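Local atomic coordinates of possible membrane-associated serine protease (Mycobacterium tuberculosis, PDB entry 3K6Y), a protein that is probably a serine endopeptidase of the S1C family, needed by the bacterium to resist oxidative stress and acid. Residues T19-V24 against R148-I153; S43-R48 against V85-K90. One frame throughout, in Å; residues are numbered along the deposited sequence.

In the fold
The chain is the protease part of a longer membrane-associated protein and folds as two six-stranded antiparallel barrels, the trypsin-like arrangement. Interaction 1 and interaction 2 lie on opposite sides of the chain's centre, their own centres about 31 Å apart. Both are partly buried. Interaction 2 lies within the N-terminal barrel: it joins two of its strands through paired backbone bonds, with valines on one face and Y86, K46 and R48 on the other. Interaction 1 lies on the outside of the C-terminal barrel, where the irregular segment 19-24 meets strand 143-157. It has one direct hydrogen bond, from buried R150; the rest is packing of V21, I22 and V24 on the chains of R148, R150 and E151, and water bridges.

Interaction 1: residues T19-V24 against R148-I153; sequences TPVIPV and RIREAI
R150 leaves its strand with CG anti to the carbonyl carbon (chi1 -61°) and then runs extended to NE, which carries its guanidinium to the backbone of I22. E151, with CG anti to the backbone N, reaches the side chain of the same isoleucine. R150 and E151 both face T173, a classic beta bulge in the C-terminal barrel of this trypsin-like fold. Segment 19-24, an irregular stretch near the N-terminus, runs past the bulged strand, obliquely and roughly in the opposite direction.

R150 NH1 donates to I22 O at 2.9 Å, with an N-H...O angle of 158°. The carbonyl oxygen lies close to the guanidinium plane, but NH1 is tilted 32° from the carbonyl plane. V21 CG2 sits over one face of the guanidinium, toward its rim. On the barrel side, R150 NH2 binds E207 O, so the group bridges the N-terminal segment and the body of the domain.

I22 crosses E151 at about a right angle. Its CD1 lies 3.6 Å from E151 CD, and its CG1 is 3.5 Å from E151 OE1. V24 and R148 lie side by side, pointing opposite ways, with V24 CG2 3.8 Å from R148 CD. The polar end of R148 turns to A25 O, S26 O and D130. V24 CG1 also comes to 3.6 Å from I149 O.

Waters complete the contact. One accepts from R150 NH1. Two others both donate to E151 OE1: one of them also donates to P20 O, and the second accepts from I22 N at 3.3 Å.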
loop_
_atom_site.group_PDB
_atom_site.type_symbol
_atom_site.label_atom_id
_atom_site.label_comp_id
_atom_site.label_asym_id
_atom_site.label_seq_id
_atom_site.Cartn_x
_atom_site.Cartn_y
_atom_site.Cartn_z
ATOM N N THR A 19 -5.385 18.438 27.865
ATOM C CA THR A 19 -4.317 18.524 28.839
ATOM C C THR A 19 -3.002 18.654 28.067
ATOM O O THR A 19 -2.801 18.000 27.045
ATOM C CB THR A 19 -4.337 17.309 29.832
ATOM O OG1 THR A 19 -5.571 17.339 30.546
ATOM C CG2 THR A 19 -3.196 17.363 30.864
ATOM N N PRO A 20 -2.115 19.527 28.540
ATOM C CA PRO A 20 -0.811 19.716 27.951
ATOM C C PRO A 20 0.036 18.437 28.080
ATOM O O PRO A 20 -0.241 17.570 28.926
ATOM C CB PRO A 20 -0.220 20.847 28.809
ATOM C CG PRO A 20 -1.414 21.530 29.423
ATOM C CD PRO A 20 -2.330 20.416 29.693
ATOM N N VAL A 21 1.053 18.318 27.237
ATOM C CA VAL A 21 2.034 17.248 27.440
ATOM C C VAL A 21 2.644 17.459 28.820
ATOM O O VAL A 21 2.798 18.604 29.262
ATOM C CB VAL A 21 3.136 17.201 26.340
ATOM C CG1 VAL A 21 2.509 16.907 24.972
ATOM C CG2 VAL A 21 3.968 18.485 26.306
ATOM N N ILE A 22 2.958 16.374 29.526
ATOM C CA ILE A 22 3.477 16.523 30.887
ATOM C C ILE A 22 4.799 17.293 30.859
ATOM O O ILE A 22 5.739 16.890 30.163
ATOM C CB ILE A 22 3.659 15.169 31.600
ATOM C CG1 ILE A 22 2.303 14.505 31.863
ATOM C CG2 ILE A 22 4.409 15.358 32.917
ATOM C CD1 ILE A 22 2.398 13.245 32.706
ATOM N N PRO A 23 4.881 18.410 31.610
ATOM C CA PRO A 23 6.147 19.111 31.691
ATOM C C PRO A 23 7.176 18.272 32.448
ATOM O O PRO A 23 6.858 17.667 33.482
ATOM C CB PRO A 23 5.811 20.366 32.513
ATOM C CG PRO A 23 4.368 20.442 32.569
ATOM C CD PRO A 23 3.827 19.074 32.397
ATOM N N VAL A 24 8.392 18.217 31.913
ATOM C CA VAL A 24 9.495 17.531 32.577
ATOM C C VAL A 24 10.761 18.338 32.383
ATOM O O VAL A 24 10.834 19.192 31.497
ATOM C CB VAL A 24 9.719 16.082 32.037
ATOM C CG1 VAL A 24 8.500 15.225 32.265
ATOM C CG2 VAL A 24 10.161 16.080 30.547
ATOM N N ARG A 148 13.926 12.702 27.585
ATOM C CA ARG A 148 13.318 12.441 28.870
ATOM C C ARG A 148 11.878 12.023 28.650
ATOM O O ARG A 148 11.156 12.664 27.881
ATOM C CB ARG A 148 13.425 13.661 29.803
ATOM C CG ARG A 148 12.992 13.350 31.219
ATOM C CD ARG A 148 13.166 14.518 32.233
ATOM N NE ARG A 148 14.520 15.070 32.224
ATOM C CZ ARG A 148 15.570 14.533 32.848
ATOM N NH1 ARG A 148 15.448 13.405 33.543
ATOM N NH2 ARG A 148 16.746 15.126 32.756
ATOM N N ILE A 149 11.441 10.973 29.326
ATOM C CA ILE A 149 10.062 10.517 29.203
ATOM C C ILE A 149 9.117 11.558 29.790
ATOM O O ILE A 149 9.331 12.035 30.918
ATOM C CB ILE A 149 9.814 9.173 29.938
ATOM C CG1 ILE A 149 10.673 8.039 29.352
ATOM C CG2 ILE A 149 8.337 8.788 29.926
ATOM C CD1 ILE A 149 10.269 7.602 27.920
ATOM N N ARG A 150 8.058 11.903 29.049
ATOM C CA ARG A 150 6.960 12.691 29.626
ATOM C C ARG A 150 5.871 11.776 30.158
ATOM O O ARG A 150 5.540 11.846 31.336
ATOM C CB ARG A 150 6.369 13.672 28.609
ATOM C CG ARG A 150 7.318 14.709 28.075
ATOM C CD ARG A 150 6.545 15.629 27.154
ATOM N NE ARG A 150 7.378 16.588 26.456
ATOM C CZ ARG A 150 7.798 17.749 26.966
ATOM N NH1 ARG A 150 7.507 18.072 28.221
ATOM N NH2 ARG A 150 8.522 18.576 26.239
ATOM N N GLU A 151 5.295 10.929 29.308
ATOM C CA GLU A 151 4.109 10.177 29.674
ATOM C C GLU A 151 3.856 9.064 28.667
ATOM O O GLU A 151 4.147 9.238 27.486
ATOM C CB GLU A 151 2.912 11.143 29.661
ATOM C CG GLU A 151 1.618 10.644 30.253
ATOM C CD GLU A 151 0.492 11.677 30.146
ATOM O OE1 GLU A 151 0.626 12.669 29.382
ATOM O OE2 GLU A 151 -0.538 11.486 30.823
ATOM N N ALA A 152 3.310 7.941 29.126
ATOM C CA ALA A 152 2.706 6.946 28.227
ATOM C C ALA A 152 1.243 7.351 28.021
ATOM O O ALA A 152 0.520 7.564 28.994
ATOM C CB ALA A 152 2.798 5.552 28.828
ATOM N N ILE A 153 0.821 7.488 26.765
ATOM C CA ILE A 153 -0.546 7.922 26.425
ATOM C C ILE A 153 -1.128 7.024 25.335
ATOM O O ILE A 153 -0.380 6.353 24.632
ATOM C CB ILE A 153 -0.599 9.400 25.922
ATOM C CG1 ILE A 153 0.232 9.601 24.650
ATOM C CG2 ILE A 153 -0.166 10.371 27.015
ATOM C CD1 ILE A 153 -0.119 10.854 23.846
HETATM O O HOH W 1 -1.172 15.031 28.848
HETATM O O HOH W 2 2.213 13.991 27.398
HETATM O O HOH W 3 8.586 20.564 29.491
#

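Interaction 2: residues S43-R48 against V85-K90; sequences SVVKIR and VYAGDK
V45 and V85 pack together on the buried side of this strand pair. V45 CB and V85 CG1 are 3.8 Å apart, and the two side chains cross at a slant. V45 CG1 also meets A87 CB at 4.0 Å. With CG1 anti to the carbonyl carbon (chi1 -62°), this methyl lies beside the alanine. V45 CB lies close to Y86 O as well. V70 and A94, from neighbouring strands, touch V45 and V85 respectively.

Between the side chains the backbones are tied by a hydrogen-bonded pair, K46 with Y86. Y86 N donates to K46 O at 2.8 Å, and K46 N donates to Y86 O at 3.1 Å. Both donors lie in the carbonyl planes. K46 O takes a second, weaker contact from V85 CA. The next pair, I47 with V85, is non-hydrogen-bonded.

These strands, 44-51 and 82-87, are the first and the last in the order across the N-terminal barrel, and their antiparallel pairing closes it. A type I' turn from A87 to K90 then leads into strand 90-100.

The side that carries K46, Y86 and R48 is looser and partly exposed. The Y86 ring turns an edge to strand 44-51, with CE1 3.7 Å from R48 CB and K46 O near the ring plane. The R48 guanidinium stands nearly perpendicular to the ring, 87° between planes. K46 NZ lies 5.3 Å from the centroid of the Y86 ring, at most a weak cation-pi attraction. The stronger partners of K46 NZ are G139 O and E59. R48 NH1 also forms a salt bridge with E59, while a water makes weak bonds to both R48 NE and Y86 OH.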
loop_
_atom_site.group_PDB
_atom_site.type_symbol
_atom_site.label_atom_id
_atom_site.label_comp_id
_atom_site.label_asym_id
_atom_site.label_seq_id
_atom_site.Cartn_x
_atom_site.Cartn_y
_atom_site.Cartn_z
ATOM N N SER A 43 24.020 -1.839 16.429
ATOM C CA SER A 43 22.734 -2.456 16.114
ATOM C C SER A 43 21.676 -1.468 15.619
ATOM O O SER A 43 20.537 -1.863 15.382
ATOM C CB SER A 43 22.214 -3.171 17.345
ATOM O OG SER A 43 23.167 -4.137 17.777
ATOM N N VAL A 44 22.058 -0.195 15.491
ATOM C CA VAL A 44 21.170 0.853 14.991
ATOM C C VAL A 44 21.644 1.187 13.596
ATOM O O VAL A 44 22.804 1.576 13.419
ATOM C CB VAL A 44 21.202 2.083 15.895
ATOM C CG1 VAL A 44 20.248 3.126 15.366
ATOM C CG2 VAL A 44 20.837 1.728 17.337
ATOM N N VAL A 45 20.769 0.978 12.616
ATOM C CA VAL A 45 21.174 0.995 11.224
ATOM C C VAL A 45 20.511 2.138 10.468
ATOM O O VAL A 45 19.448 2.617 10.857
ATOM C CB VAL A 45 20.871 -0.372 10.540
ATOM C CG1 VAL A 45 21.643 -1.492 11.209
ATOM C CG2 VAL A 45 19.359 -0.698 10.550
ATOM N N LYS A 46 21.137 2.552 9.372
ATOM C CA LYS A 46 20.554 3.581 8.519
ATOM C C LYS A 46 19.775 2.883 7.413
ATOM O O LYS A 46 20.213 1.859 6.895
ATOM C CB LYS A 46 21.678 4.448 7.949
ATOM C CG LYS A 46 21.152 5.596 7.083
ATOM C CD LYS A 46 22.228 6.359 6.322
ATOM C CE LYS A 46 21.592 6.969 5.092
ATOM N NZ LYS A 46 22.589 7.587 4.173
ATOM N N ILE A 47 18.609 3.437 7.081
ATOM C CA ILE A 47 17.791 2.878 6.003
ATOM C C ILE A 47 17.682 3.915 4.893
ATOM O O ILE A 47 17.405 5.066 5.144
ATOM C CB ILE A 47 16.413 2.477 6.521
ATOM C CG1 ILE A 47 16.651 1.515 7.712
ATOM C CG2 ILE A 47 15.608 1.795 5.414
ATOM C CD1 ILE A 47 15.495 0.834 8.315
ATOM N N ARG A 48 17.945 3.486 3.678
ATOM C CA ARG A 48 17.764 4.349 2.508
ATOM C C ARG A 48 16.847 3.634 1.536
ATOM O O ARG A 48 17.127 2.512 1.109
ATOM C CB ARG A 48 19.108 4.617 1.833
ATOM C CG ARG A 48 19.053 5.581 0.686
ATOM C CD ARG A 48 20.486 5.944 0.289
ATOM N NE ARG A 48 20.520 6.584 -1.024
ATOM C CZ ARG A 48 20.847 7.851 -1.234
ATOM N NH1 ARG A 48 21.203 8.631 -0.216
ATOM N NH2 ARG A 48 20.832 8.327 -2.471
ATOM N N VAL A 85 19.936 -1.285 3.817
ATOM C CA VAL A 85 20.292 -1.090 5.210
ATOM C C VAL A 85 21.814 -0.885 5.290
ATOM O O VAL A 85 22.567 -1.635 4.678
ATOM C CB VAL A 85 19.864 -2.344 6.021
ATOM C CG1 VAL A 85 20.535 -2.386 7.386
ATOM C CG2 VAL A 85 18.329 -2.390 6.119
ATOM N N TYR A 86 22.244 0.122 6.041
ATOM C CA TYR A 86 23.686 0.360 6.208
ATOM C C TYR A 86 24.074 0.077 7.638
ATOM O O TYR A 86 23.481 0.629 8.565
ATOM C CB TYR A 86 24.055 1.799 5.874
ATOM C CG TYR A 86 23.773 2.129 4.445
ATOM C CD1 TYR A 86 22.491 2.510 4.055
ATOM C CD2 TYR A 86 24.769 2.050 3.475
ATOM C CE1 TYR A 86 22.190 2.807 2.752
ATOM C CE2 TYR A 86 24.466 2.366 2.131
ATOM C CZ TYR A 86 23.165 2.731 1.796
ATOM O OH TYR A 86 22.821 3.052 0.496
ATOM N N ALA A 87 25.063 -0.802 7.804
ATOM C CA ALA A 87 25.618 -1.086 9.126
ATOM C C ALA A 87 27.128 -1.077 8.981
ATOM O O ALA A 87 27.656 -1.668 8.048
ATOM C CB ALA A 87 25.145 -2.446 9.625
ATOM N N GLY A 88 27.814 -0.418 9.910
ATOM C CA GLY A 88 29.273 -0.331 9.848
ATOM C C GLY A 88 29.768 0.199 8.511
ATOM O O GLY A 88 30.769 -0.291 7.977
ATOM N N ASP A 89 29.045 1.190 7.971
ATOM C CA ASP A 89 29.374 1.869 6.701
ATOM C C ASP A 89 29.396 0.941 5.475
ATOM O O ASP A 89 30.131 1.175 4.513
ATOM C CB ASP A 89 30.685 2.664 6.819
ATOM N N LYS A 90 28.573 -0.106 5.522
ATOM C CA LYS A 90 28.456 -1.105 4.460
ATOM C C LYS A 90 26.979 -1.298 4.126
ATOM O O LYS A 90 26.150 -1.378 5.046
ATOM C CB LYS A 90 28.999 -2.430 4.957
ATOM C CG LYS A 90 28.967 -3.563 3.973
HETATM O O HOH W 4 20.370 3.362 -1.797
#